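Local coordinates for PILD processed protein (PDB 4D40) that is a type IV pilin, a subunit that probably assembles into the thin surface filaments used by this metal-reducing bacterium, at residues A17-L20 and E21-Y24. Numbering follows the deposited sequence.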
ATOM      1  N   ALA A  17      -2.904  -5.905   0.226  1.00 19.14           N
ATOM      2  CA  ALA A  17      -3.954  -5.902  -0.790  1.00 16.22           C
ATOM      3  C   ALA A  17      -4.562  -7.294  -0.929  1.00 19.30           C
ATOM      4  O   ALA A  17      -5.761  -7.435  -1.195  1.00 18.13           O
ATOM      5  CB  ALA A  17      -3.403  -5.431  -2.139  1.00 21.73           C
ATOM      6  N   GLN A  18      -3.731  -8.317  -0.757  1.00 19.85           N
ATOM      7  CA  GLN A  18      -4.191  -9.702  -0.886  1.00 19.20           C
ATOM      8  C   GLN A  18      -5.145 -10.059   0.252  1.00 22.08           C
ATOM      9  O   GLN A  18      -6.134 -10.775   0.063  1.00 22.00           O
ATOM     10  CB  GLN A  18      -2.996 -10.664  -0.924  1.00 26.37           C
ATOM     11  CG  GLN A  18      -2.175 -10.525  -2.205  1.00 21.35           C
ATOM     12  CD  GLN A  18      -0.873 -11.276  -2.176  1.00 19.42           C
ATOM     13  OE1 GLN A  18      -0.474 -11.827  -1.150  1.00 23.90           O
ATOM     14  NE2 GLN A  18      -0.199 -11.326  -3.324  1.00 23.93           N
ATOM     15  N   ALA A  19      -4.858  -9.542   1.437  1.00 20.12           N
ATOM     16  CA  ALA A  19      -5.740  -9.754   2.574  1.00 21.65           C
ATOM     17  C   ALA A  19      -7.073  -9.029   2.363  1.00 18.94           C
ATOM     18  O   ALA A  19      -8.133  -9.549   2.719  1.00 22.44           O
ATOM     19  CB  ALA A  19      -5.073  -9.286   3.852  1.00 25.67           C
ATOM     20  N   LEU A  20      -7.016  -7.834   1.786  1.00 19.28           N
ATOM     21  CA  LEU A  20      -8.227  -7.071   1.503  1.00 19.74           C
ATOM     22  C   LEU A  20      -9.124  -7.809   0.511  1.00 20.86           C
ATOM     23  O   LEU A  20     -10.342  -7.770   0.652  1.00 22.80           O
ATOM     24  CB  LEU A  20      -7.875  -5.680   0.976  1.00 18.10           C
ATOM     25  CG  LEU A  20      -7.264  -4.736   2.021  1.00 22.48           C
ATOM     26  CD1 LEU A  20      -6.625  -3.540   1.343  1.00 23.62           C
ATOM     27  CD2 LEU A  20      -8.317  -4.282   3.033  1.00 20.47           C
ATOM     28  N   GLU A  21      -8.533  -8.492  -0.470  1.00 19.36           N
ATOM     29  CA  GLU A  21      -9.329  -9.247  -1.445  1.00 19.37           C
ATOM     30  C   GLU A  21     -10.009 -10.457  -0.804  1.00 22.32           C
ATOM     31  O   GLU A  21     -11.077 -10.873  -1.241  1.00 24.09           O
ATOM     32  CB  GLU A  21      -8.474  -9.729  -2.622  1.00 24.66           C
ATOM     33  CG  GLU A  21      -8.244  -8.763  -3.782  1.00 35.48           C
ATOM     34  CD  GLU A  21      -9.409  -7.832  -4.084  1.00 28.86           C
ATOM     35  OE1 GLU A  21     -10.505  -8.294  -4.469  1.00 26.76           O
ATOM     36  OE2 GLU A  21      -9.209  -6.618  -3.958  1.00 25.99           O
ATOM     37  N   ARG A  22      -9.389 -11.031   0.225  1.00 23.04           N
ATOM     38  CA  ARG A  22      -9.999 -12.155   0.921  1.00 25.25           C
ATOM     39  C   ARG A  22     -11.225 -11.671   1.681  1.00 22.05           C
ATOM     40  O   ARG A  22     -12.255 -12.345   1.719  1.00 28.96           O
ATOM     41  CB  ARG A  22      -9.000 -12.826   1.865  1.00 30.69           C
ATOM     42  CG  ARG A  22      -8.003 -13.717   1.155  1.00 28.46           C
ATOM     43  CD  ARG A  22      -7.262 -14.625   2.130  1.00 30.43           C
ATOM     44  NE  ARG A  22      -6.334 -13.868   2.966  1.00 31.99           N
ATOM     45  CZ  ARG A  22      -5.116 -13.492   2.587  1.00 35.93           C
ATOM     46  NH1 ARG A  22      -4.661 -13.791   1.375  1.00 32.73           N
ATOM     47  NH2 ARG A  22      -4.351 -12.804   3.421  1.00 29.74           N
ATOM     48  N   HIS A  23     -11.117 -10.485   2.270  1.00 22.33           N
ATOM     49  CA  HIS A  23     -12.257  -9.885   2.945  1.00 22.26           C
ATOM     50  C   HIS A  23     -13.354  -9.574   1.936  1.00 22.06           C
ATOM     51  O   HIS A  23     -14.524  -9.869   2.170  1.00 25.03           O
ATOM     52  CB  HIS A  23     -11.848  -8.611   3.680  1.00 23.94           C
ATOM     53  CG  HIS A  23     -12.937  -8.046   4.536  1.00 28.07           C
ATOM     54  ND1 HIS A  23     -13.932  -7.235   4.035  1.00 32.50           N
ATOM     55  CD2 HIS A  23     -13.194  -8.183   5.859  1.00 34.70           C
ATOM     56  CE1 HIS A  23     -14.750  -6.888   5.013  1.00 31.86           C
ATOM     57  NE2 HIS A  23     -14.327  -7.455   6.128  1.00 40.52           N
ATOM     58  N   TYR A  24     -12.954  -8.990   0.808  1.00 22.96           N
ATOM     59  CA  TYR A  24     -13.886  -8.634  -0.255  1.00 21.79           C
ATOM     60  C   TYR A  24     -14.620  -9.870  -0.768  1.00 23.78           C
ATOM     61  O   TYR A  24     -15.824  -9.822  -1.043  1.00 24.45           O
ATOM     62  CB  TYR A  24     -13.147  -7.937  -1.405  1.00 21.73           C
ATOM     63  CG  TYR A  24     -14.057  -7.319  -2.448  1.00 20.66           C
ATOM     64  CD1 TYR A  24     -14.574  -8.076  -3.493  1.00 23.73           C
ATOM     65  CD2 TYR A  24     -14.392  -5.977  -2.387  1.00 24.38           C
ATOM     66  CE1 TYR A  24     -15.407  -7.506  -4.447  1.00 22.60           C
ATOM     67  CE2 TYR A  24     -15.222  -5.402  -3.332  1.00 25.99           C
ATOM     68  CZ  TYR A  24     -15.721  -6.165  -4.357  1.00 23.41           C
ATOM     69  OH  TYR A  24     -16.546  -5.582  -5.299  1.00 23.75           O
TER
HETATM   70  O   HOH W   1      -6.649  -5.967  -3.414  1.00 25.75           O
HETATM   71  O   HOH W   2      -1.715 -13.392   0.575  1.00 28.84           O
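The guanidinium of R22 lies flat over the preceding turn of its own helix, with A19 CA and the carbonyl oxygen of Q18 both beneath one face, towards its rim. R22 NH2 comes down at 3.5 Å from A19 CA, while at the edge, in the plane of the group, R22 NH1 donates to a water 3.1 Å away. That water in turn donates to Q18 OE1 (2.6 Å), so the amide and the guanidinium, i to i+4, are joined through solvent instead of directly. The arginine chain runs towards the N-terminal end from CB on, and its bend at chi3 (-70°) turns the head group back in against the helix. E21 uses water differently: a second one bridges its OE2 to the main-chain oxygen of A17, which also accepts from E21 N, 3.1 Å from A17 O. The same carboxylate oxygen is hydrogen-bonded to Y30 beyond the helix. Underneath run the regular i to i+4 backbone bonds, among them Y24 N to L20 O at 2.9 Å. Q18 and R22 are thus exposed, whereas L20, buried, packs on F55 and L57 of strand 55-61. Such an amphipathic helix laid against an antiparallel sheet is the hallmark of the type IV pilin fold.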